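PDB 2ZZA: dihydrofolate reductase from Moritella profunda, which probably catalyses the NADPH-dependent reduction of 7,8-dihydrofolate to 5,6,7,8-tetrahydrofolate, a step that feeds glycine, purine and DNA-precursor synthesis. Local coordinates for residues A[3-8]-A[110-115]; A[39-44]-A[94-99]. One frame throughout, in Å; residues are numbered along the deposited sequence.

Strand 2-9 opens the chain and runs through the middle of the dihydrofolate reductase sheet. Interaction 1 closes the longer span, returning 110-115 to the side of 3-8 after about a hundred residues. Within that span lies interaction 2, where 94-99 comes back to pair with 39-44; the two closures nest and do not cross. Strands 2-9 and 92-95 are themselves neighbours, which gives the order 40-44, 92-95, 2-9, 111-117, all parallel. Ile6 meets Ile96 between the two contacts. At its C-terminal end interaction 1 reaches the folate and the NADP nicotinamide, interaction 2 mainly the NADP pyrophosphate.

Interaction 1 (A[3-8]-A[110-115]); sequences VSMIAA and DRLYLT. With FOL (folic acid), chain D.
With CG placed beside its own backbone N (chi1 -72°), Tyr113 lays its ring along the sheet face that also carries Ser4 and Ile6, and CE1 meets Ser4 CB at 3.5 Å. Ser4 CB and OG both lie at the ring edge, while Tyr113 CB packs on Ile6 CB at 3.7 Å. Ile6 turns CG1 away from its N (chi1 176°), which brings that carbon against Tyr113 O and CB. On the opposite face Met5 and Leu112 run next to one another, and Leu112 CD2 rests against both CB and CE of Met5, whose chain is bent at the end.

Beneath these side chains the backbones pair in parallel register, Ser4 with Arg111 through Ala8 with Thr115. Met5 O accepts Tyr113 N at 2.7 Å in its carbonyl plane, and Ala7 N reaches Tyr113 O at 3.0 Å. These are the central strands of the dihydrofolate reductase fold, a mostly parallel sheet whose C-terminal strand ends line the active site. There Ala8 CB lies 3.4 Å from folate N3, and Ala8 N bonds the NADP carboxamide oxygen. Thr115 OG1, 3.8 Å from folate NA2, is hydrogen-bonded to Glu28, which itself binds the folate.

At the other end Asp110 bridges the start of the pairing. Its OD2 takes Val3 N at 2.7 Å through the anti lone pair, and its own N returns a bond of 2.6 Å to Val3 O. Glu92 OE2 gathers the polar groups of the Tyr113 face, accepting hydrogen bonds from Ser4 OG and Tyr113 OH and forming a salt bridge with Arg111 NH1.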
loop_
_atom_site.group_PDB
_atom_site.type_symbol
_atom_site.label_atom_id
_atom_site.label_comp_id
_atom_site.label_asym_id
_atom_site.label_seq_id
_atom_site.Cartn_x
_atom_site.Cartn_y
_atom_site.Cartn_z
ATOM N N VAL A 3 -9.849 -5.025 6.703
ATOM C CA VAL A 3 -8.732 -5.222 5.792
ATOM C C VAL A 3 -8.716 -4.104 4.758
ATOM O O VAL A 3 -9.567 -4.047 3.871
ATOM C CB VAL A 3 -8.820 -6.591 5.082
ATOM C CG1 VAL A 3 -7.716 -6.714 4.044
ATOM C CG2 VAL A 3 -8.703 -7.711 6.112
ATOM N N SER A 4 -7.742 -3.212 4.892
ATOM C CA SER A 4 -7.605 -2.080 3.988
ATOM C C SER A 4 -6.324 -2.198 3.197
ATOM O O SER A 4 -5.356 -2.793 3.662
ATOM C CB SER A 4 -7.573 -0.769 4.776
ATOM O OG SER A 4 -8.694 -0.655 5.629
ATOM N N MET A 5 -6.324 -1.635 1.993
ATOM C CA MET A 5 -5.138 -1.651 1.157
ATOM C C MET A 5 -4.900 -0.216 0.729
ATOM O O MET A 5 -5.837 0.490 0.350
ATOM C CB MET A 5 -5.329 -2.546 -0.075
ATOM C CG MET A 5 -5.838 -3.948 0.245
ATOM S SD MET A 5 -5.382 -5.201 -0.968
ATOM C CE MET A 5 -6.093 -4.540 -2.479
ATOM N N ILE A 6 -3.646 0.216 0.803
ATOM C CA ILE A 6 -3.286 1.571 0.425
ATOM C C ILE A 6 -2.208 1.557 -0.651
ATOM O O ILE A 6 -1.220 0.824 -0.552
ATOM C CB ILE A 6 -2.820 2.383 1.668
ATOM C CG1 ILE A 6 -2.341 3.776 1.239
ATOM C CG2 ILE A 6 -1.741 1.616 2.433
ATOM C CD1 ILE A 6 -2.265 4.783 2.403
ATOM N N ALA A 7 -2.417 2.356 -1.694
ATOM C CA ALA A 7 -1.474 2.434 -2.799
ATOM C C ALA A 7 -1.611 3.739 -3.564
ATOM O O ALA A 7 -2.633 4.409 -3.474
ATOM C CB ALA A 7 -1.698 1.269 -3.751
ATOM N N ALA A 8 -0.569 4.083 -4.319
ATOM C CA ALA A 8 -0.557 5.280 -5.155
ATOM C C ALA A 8 -0.313 4.784 -6.581
ATOM O O ALA A 8 0.749 4.227 -6.882
ATOM C CB ALA A 8 0.556 6.229 -4.721
ATOM N N ASP A 110 -11.673 -4.502 2.422
ATOM C CA ASP A 110 -12.863 -3.767 2.853
ATOM C C ASP A 110 -12.772 -2.324 2.383
ATOM O O ASP A 110 -13.774 -1.709 2.028
ATOM C CB ASP A 110 -12.983 -3.792 4.374
ATOM C CG ASP A 110 -13.151 -5.189 4.914
ATOM O OD1 ASP A 110 -14.159 -5.828 4.550
ATOM O OD2 ASP A 110 -12.277 -5.647 5.688
ATOM N N ARG A 111 -11.557 -1.790 2.381
ATOM C CA ARG A 111 -11.326 -0.419 1.957
ATOM C C ARG A 111 -10.079 -0.311 1.112
ATOM O O ARG A 111 -9.153 -1.099 1.252
ATOM C CB ARG A 111 -11.112 0.496 3.160
ATOM C CG ARG A 111 -12.264 0.648 4.095
ATOM C CD ARG A 111 -11.755 1.345 5.336
ATOM N NE ARG A 111 -12.797 1.585 6.320
ATOM C CZ ARG A 111 -12.557 1.857 7.600
ATOM N NH1 ARG A 111 -11.306 1.918 8.048
ATOM N NH2 ARG A 111 -13.567 2.072 8.434
ATOM N N LEU A 112 -10.061 0.693 0.246
ATOM C CA LEU A 112 -8.910 0.954 -0.588
ATOM C C LEU A 112 -8.566 2.419 -0.380
ATOM O O LEU A 112 -9.414 3.288 -0.566
ATOM C CB LEU A 112 -9.225 0.699 -2.064
ATOM C CG LEU A 112 -9.483 -0.748 -2.492
ATOM C CD1 LEU A 112 -9.610 -0.823 -4.018
ATOM C CD2 LEU A 112 -8.346 -1.632 -2.021
ATOM N N TYR A 113 -7.345 2.692 0.063
ATOM C CA TYR A 113 -6.909 4.070 0.244
ATOM C C TYR A 113 -6.106 4.320 -1.021
ATOM O O TYR A 113 -4.925 3.980 -1.083
ATOM C CB TYR A 113 -5.984 4.218 1.453
ATOM C CG TYR A 113 -6.639 4.096 2.808
ATOM C CD1 TYR A 113 -7.187 2.891 3.244
ATOM C CD2 TYR A 113 -6.650 5.181 3.687
ATOM C CE1 TYR A 113 -7.721 2.767 4.533
ATOM C CE2 TYR A 113 -7.183 5.070 4.967
ATOM C CZ TYR A 113 -7.712 3.863 5.385
ATOM O OH TYR A 113 -8.211 3.756 6.664
ATOM N N LEU A 114 -6.735 4.911 -2.031
ATOM C CA LEU A 114 -6.039 5.134 -3.290
ATOM C C LEU A 114 -5.678 6.566 -3.628
ATOM O O LEU A 114 -6.480 7.480 -3.459
ATOM C CB LEU A 114 -6.872 4.582 -4.448
ATOM C CG LEU A 114 -7.326 3.128 -4.396
ATOM C CD1 LEU A 114 -8.181 2.845 -5.632
ATOM C CD2 LEU A 114 -6.117 2.194 -4.346
ATOM N N THR A 115 -4.457 6.746 -4.117
ATOM C CA THR A 115 -3.998 8.050 -4.559
ATOM C C THR A 115 -3.756 7.894 -6.055
ATOM O O THR A 115 -2.924 7.085 -6.478
ATOM C CB THR A 115 -2.682 8.463 -3.902
ATOM O OG1 THR A 115 -2.890 8.697 -2.504
ATOM C CG2 THR A 115 -2.154 9.737 -4.556
HETATM N N1 FOL D . 0.826 4.225 -0.864
HETATM C C2 FOL D . 0.763 5.523 -1.194
HETATM N NA2 FOL D . -0.390 6.176 -1.080
HETATM N N3 FOL D . 1.913 6.198 -1.621
HETATM C C4 FOL D . 3.126 5.503 -1.690
HETATM O O4 FOL D . 4.158 6.074 -2.040
HETATM C C4A FOL D . 3.153 4.161 -1.330
HETATM N N5 FOL D . 4.312 3.489 -1.307
HETATM C C6 FOL D . 4.336 2.222 -0.874
HETATM C C7 FOL D . 3.155 1.611 -0.464
HETATM N N8 FOL D . 2.012 2.271 -0.496
HETATM C C8A FOL D . 1.978 3.543 -0.918
HETATM C C9 FOL D . 5.650 1.441 -0.793
HETATM N N10 FOL D . 6.831 2.315 -0.875
HETATM C C11 FOL D . 7.956 4.921 2.118
HETATM C C12 FOL D . 8.721 4.799 0.962
HETATM C C13 FOL D . 8.332 3.918 -0.040
HETATM C C14 FOL D . 7.181 3.149 0.103
HETATM C C15 FOL D . 6.415 3.276 1.257
HETATM C C16 FOL D . 6.800 4.160 2.258
HETATM C C FOL D . 8.394 5.882 3.227
HETATM O O FOL D . 9.571 6.217 3.348
HETATM N N FOL D . 7.420 6.299 4.032
HETATM C CA FOL D . 7.658 7.209 5.164
HETATM C CB FOL D . 7.362 8.658 4.770
HETATM C CG FOL D . 8.397 9.220 3.793
HETATM C CD FOL D . 9.767 9.384 4.457
HETATM O OE1 FOL D . 9.821 9.236 5.697
HETATM O OE2 FOL D . 10.729 9.670 3.711
HETATM C CT FOL D . 6.726 6.807 6.308
HETATM O O1 FOL D . 5.676 6.206 5.990
HETATM O O2 FOL D . 7.081 7.111 7.468
#

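Interaction 2 (A[39-44]-A[94-99]); sequences KPIVMG and MIIGGA. With NAP (NADP nicotinamide-adenine-dinucleotide phosphate), chain C.
Pro40 O accepts Met94 N at 3.0 Å, and the backbone bonds then pass back and forth. Met94 O takes Val42 N at 2.8 Å, Val42 O takes Ile96 N at 2.9 Å, and Gly97 O takes Gly44 N at 3.0 Å. The last three donors are tilted 19° to 25° from the carbonyl planes. Gly97 O also receives a weak bond from Thr47 OG1.

On one face Ile95 CD1 packs against Val42 CB at 3.6 Å. On the other, which carries Ile41 and Met94, Ile96 sets CG1 between its N and carbonyl carbon (chi1 74°); that branch lies along Met43 CB at 3.6 Å, while CG2 reaches Ile41 CG2. With an alanine at Ile96 the CG1 and CG2 branches are gone, and Ile41 CG2 and Met43 CB would probably lose this apolar neighbour, leaving a gap beside them. Lys39 lays its extended chain across Met94, CD to CG, and carries NZ to a salt bridge with Glu92 and a hydrogen bond with Ala35 O.

Beyond Ile96 the chain enters the Gly-Gly turn of dihydrofolate reductases, with a cis peptide between Gly97 and Gly98. Gly98 N gives a weak bond of 3.2 Å to NADP O1A, and Ala99 N a weak one to O5D. Gly44 CA, without a side chain, lies 3.5 Å from NADP O5B. Gly98 precedes helix 99-105 and Gly44 helix 45-51, so the N-H groups of Gly98 and Ala99 and the partly positive N-termini of two helices face the pyrophosphate, probably easing its negative charge.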
loop_
_atom_site.group_PDB
_atom_site.type_symbol
_atom_site.label_atom_id
_atom_site.label_comp_id
_atom_site.label_asym_id
_atom_site.label_seq_id
_atom_site.Cartn_x
_atom_site.Cartn_y
_atom_site.Cartn_z
ATOM N N LYS A 39 -0.867 1.947 12.859
ATOM C CA LYS A 39 -1.561 0.750 12.404
ATOM C C LYS A 39 -0.567 -0.305 11.949
ATOM O O LYS A 39 0.571 0.006 11.596
ATOM C CB LYS A 39 -2.473 1.072 11.218
ATOM C CG LYS A 39 -3.473 2.196 11.437
ATOM C CD LYS A 39 -4.273 2.411 10.160
ATOM C CE LYS A 39 -5.233 3.586 10.265
ATOM N NZ LYS A 39 -5.791 3.919 8.913
ATOM N N PRO A 40 -0.973 -1.580 11.982
ATOM C CA PRO A 40 -0.042 -2.612 11.525
ATOM C C PRO A 40 -0.022 -2.523 9.996
ATOM O O PRO A 40 -1.074 -2.385 9.368
ATOM C CB PRO A 40 -0.696 -3.908 12.001
ATOM C CG PRO A 40 -1.480 -3.478 13.202
ATOM C CD PRO A 40 -2.085 -2.175 12.741
ATOM N N ILE A 41 1.159 -2.557 9.398
ATOM C CA ILE A 41 1.245 -2.521 7.944
ATOM C C ILE A 41 1.795 -3.858 7.470
ATOM O O ILE A 41 2.792 -4.346 7.994
ATOM C CB ILE A 41 2.148 -1.365 7.441
ATOM C CG1 ILE A 41 3.519 -1.428 8.117
ATOM C CG2 ILE A 41 1.459 -0.019 7.706
ATOM C CD1 ILE A 41 4.495 -0.388 7.602
ATOM N N VAL A 42 1.116 -4.455 6.494
ATOM C CA VAL A 42 1.503 -5.744 5.929
ATOM C C VAL A 42 2.047 -5.522 4.523
ATOM O O VAL A 42 1.395 -4.884 3.696
ATOM C CB VAL A 42 0.290 -6.690 5.847
ATOM C CG1 VAL A 42 0.704 -8.012 5.234
ATOM C CG2 VAL A 42 -0.303 -6.893 7.240
ATOM N N MET A 43 3.230 -6.065 4.252
ATOM C CA MET A 43 3.869 -5.876 2.958
ATOM C C MET A 43 4.608 -7.116 2.471
ATOM O O MET A 43 4.984 -7.983 3.264
ATOM C CB MET A 43 4.876 -4.732 3.067
ATOM C CG MET A 43 6.025 -5.067 4.016
ATOM S SD MET A 43 7.097 -3.693 4.408
ATOM C CE MET A 43 6.405 -3.178 5.968
ATOM N N GLY A 44 4.830 -7.190 1.164
ATOM C CA GLY A 44 5.564 -8.319 0.626
ATOM C C GLY A 44 7.048 -8.075 0.830
ATOM O O GLY A 44 7.468 -6.942 1.088
ATOM N N MET A 94 -3.436 -2.492 7.546
ATOM C CA MET A 94 -3.133 -1.847 6.269
ATOM C C MET A 94 -2.201 -2.650 5.368
ATOM O O MET A 94 -1.024 -2.823 5.691
ATOM C CB MET A 94 -2.496 -0.465 6.494
ATOM C CG MET A 94 -3.322 0.521 7.311
ATOM S SD MET A 94 -4.818 1.103 6.489
ATOM C CE MET A 94 -4.163 2.361 5.440
ATOM N N ILE A 95 -2.726 -3.128 4.242
ATOM C CA ILE A 95 -1.918 -3.865 3.261
ATOM C C ILE A 95 -1.256 -2.757 2.437
ATOM O O ILE A 95 -1.943 -2.044 1.706
ATOM C CB ILE A 95 -2.798 -4.717 2.315
ATOM C CG1 ILE A 95 -3.523 -5.811 3.107
ATOM C CG2 ILE A 95 -1.933 -5.332 1.217
ATOM C CD1 ILE A 95 -2.607 -6.759 3.794
ATOM N N ILE A 96 0.013 -2.635 2.531
ATOM C CA ILE A 96 0.783 -1.668 1.838
ATOM C C ILE A 96 1.517 -2.102 0.562
ATOM O O ILE A 96 2.281 -1.446 0.062
ATOM C CB ILE A 96 1.685 -0.954 2.680
ATOM C CG1 ILE A 96 2.820 -1.835 3.046
ATOM C CG2 ILE A 96 1.070 -0.232 3.794
ATOM C CD1 ILE A 96 3.793 -1.324 3.438
ATOM N N GLY A 97 1.139 -3.250 0.108
ATOM C CA GLY A 97 1.584 -3.922 -1.075
ATOM C C GLY A 97 2.872 -4.800 -1.038
ATOM O O GLY A 97 3.394 -4.989 -0.181
ATOM N N GLY A 98 3.265 -5.372 -2.084
ATOM C CA GLY A 98 3.277 -4.849 -3.395
ATOM C C GLY A 98 2.274 -5.447 -4.332
ATOM O O GLY A 98 1.329 -5.778 -3.901
ATOM N N ALA A 99 2.597 -5.632 -5.596
ATOM C CA ALA A 99 1.472 -5.924 -6.479
ATOM C C ALA A 99 0.942 -7.289 -6.079
ATOM O O ALA A 99 -0.260 -7.556 -6.036
ATOM C CB ALA A 99 1.946 -5.972 -7.922
HETATM P PA NAP C . 5.847 -7.725 -3.356
HETATM O O1A NAP C . 4.406 -8.002 -3.548
HETATM O O2A NAP C . 6.114 -6.459 -2.398
HETATM O O5B NAP C . 6.608 -8.955 -2.656
HETATM C C5B NAP C . 6.577 -10.246 -3.269
HETATM C C4B NAP C . 7.174 -11.297 -2.332
HETATM O O4B NAP C . 6.444 -11.380 -1.097
HETATM C C3B NAP C . 7.080 -12.700 -2.930
HETATM O O3B NAP C . 8.147 -12.875 -3.866
HETATM C C2B NAP C . 7.378 -13.483 -1.654
HETATM O O2B NAP C . 8.740 -13.282 -1.271
HETATM C C1B NAP C . 6.477 -12.751 -0.657
HETATM N N9A NAP C . 5.098 -13.284 -0.709
HETATM C C8A NAP C . 4.149 -12.952 -1.583
HETATM N N7A NAP C . 3.026 -13.602 -1.287
HETATM C C5A NAP C . 3.258 -14.355 -0.216
HETATM C C6A NAP C . 2.487 -15.219 0.549
HETATM N N6A NAP C . 1.208 -15.429 0.250
HETATM N N1A NAP C . 3.047 -15.826 1.605
HETATM C C2A NAP C . 4.311 -15.614 1.923
HETATM N N3A NAP C . 5.075 -14.798 1.217
HETATM C C4A NAP C . 4.582 -14.156 0.150
HETATM O O3 NAP C . 6.669 -7.445 -4.716
HETATM P PN NAP C . 6.053 -6.748 -6.034
HETATM O O1N NAP C . 7.243 -6.946 -6.889
HETATM O O2N NAP C . 4.797 -7.524 -6.139
HETATM O O5D NAP C . 5.901 -5.330 -5.285
HETATM C C5D NAP C . 7.007 -4.424 -5.208
HETATM C C4D NAP C . 6.950 -3.372 -6.317
HETATM O O4D NAP C . 5.742 -2.618 -6.100
HETATM C C3D NAP C . 8.101 -2.376 -6.159
HETATM O O3D NAP C . 8.356 -1.674 -7.378
HETATM C C2D NAP C . 7.520 -1.417 -5.125
HETATM O O2D NAP C . 8.165 -0.143 -5.201
HETATM C C1D NAP C . 6.105 -1.287 -5.693
HETATM N N1N NAP C . 5.138 -0.727 -4.724
HETATM C C2N NAP C . 4.413 0.429 -5.044
HETATM C C3N NAP C . 3.438 0.894 -4.171
HETATM C C7N NAP C . 2.619 2.140 -4.525
HETATM O O7N NAP C . 1.601 2.423 -3.898
HETATM N N7N NAP C . 3.080 2.850 -5.552
HETATM C C4N NAP C . 3.187 0.216 -2.984
HETATM C C5N NAP C . 3.910 -0.925 -2.654
HETATM C C6N NAP C . 4.888 -1.398 -3.521
HETATM P P2B NAP C . 9.634 -14.543 -0.830
HETATM O O1X NAP C . 10.674 -14.171 0.156
HETATM O O2X NAP C . 8.619 -15.657 -0.268
HETATM O O3X NAP C . 10.251 -15.117 -2.202
#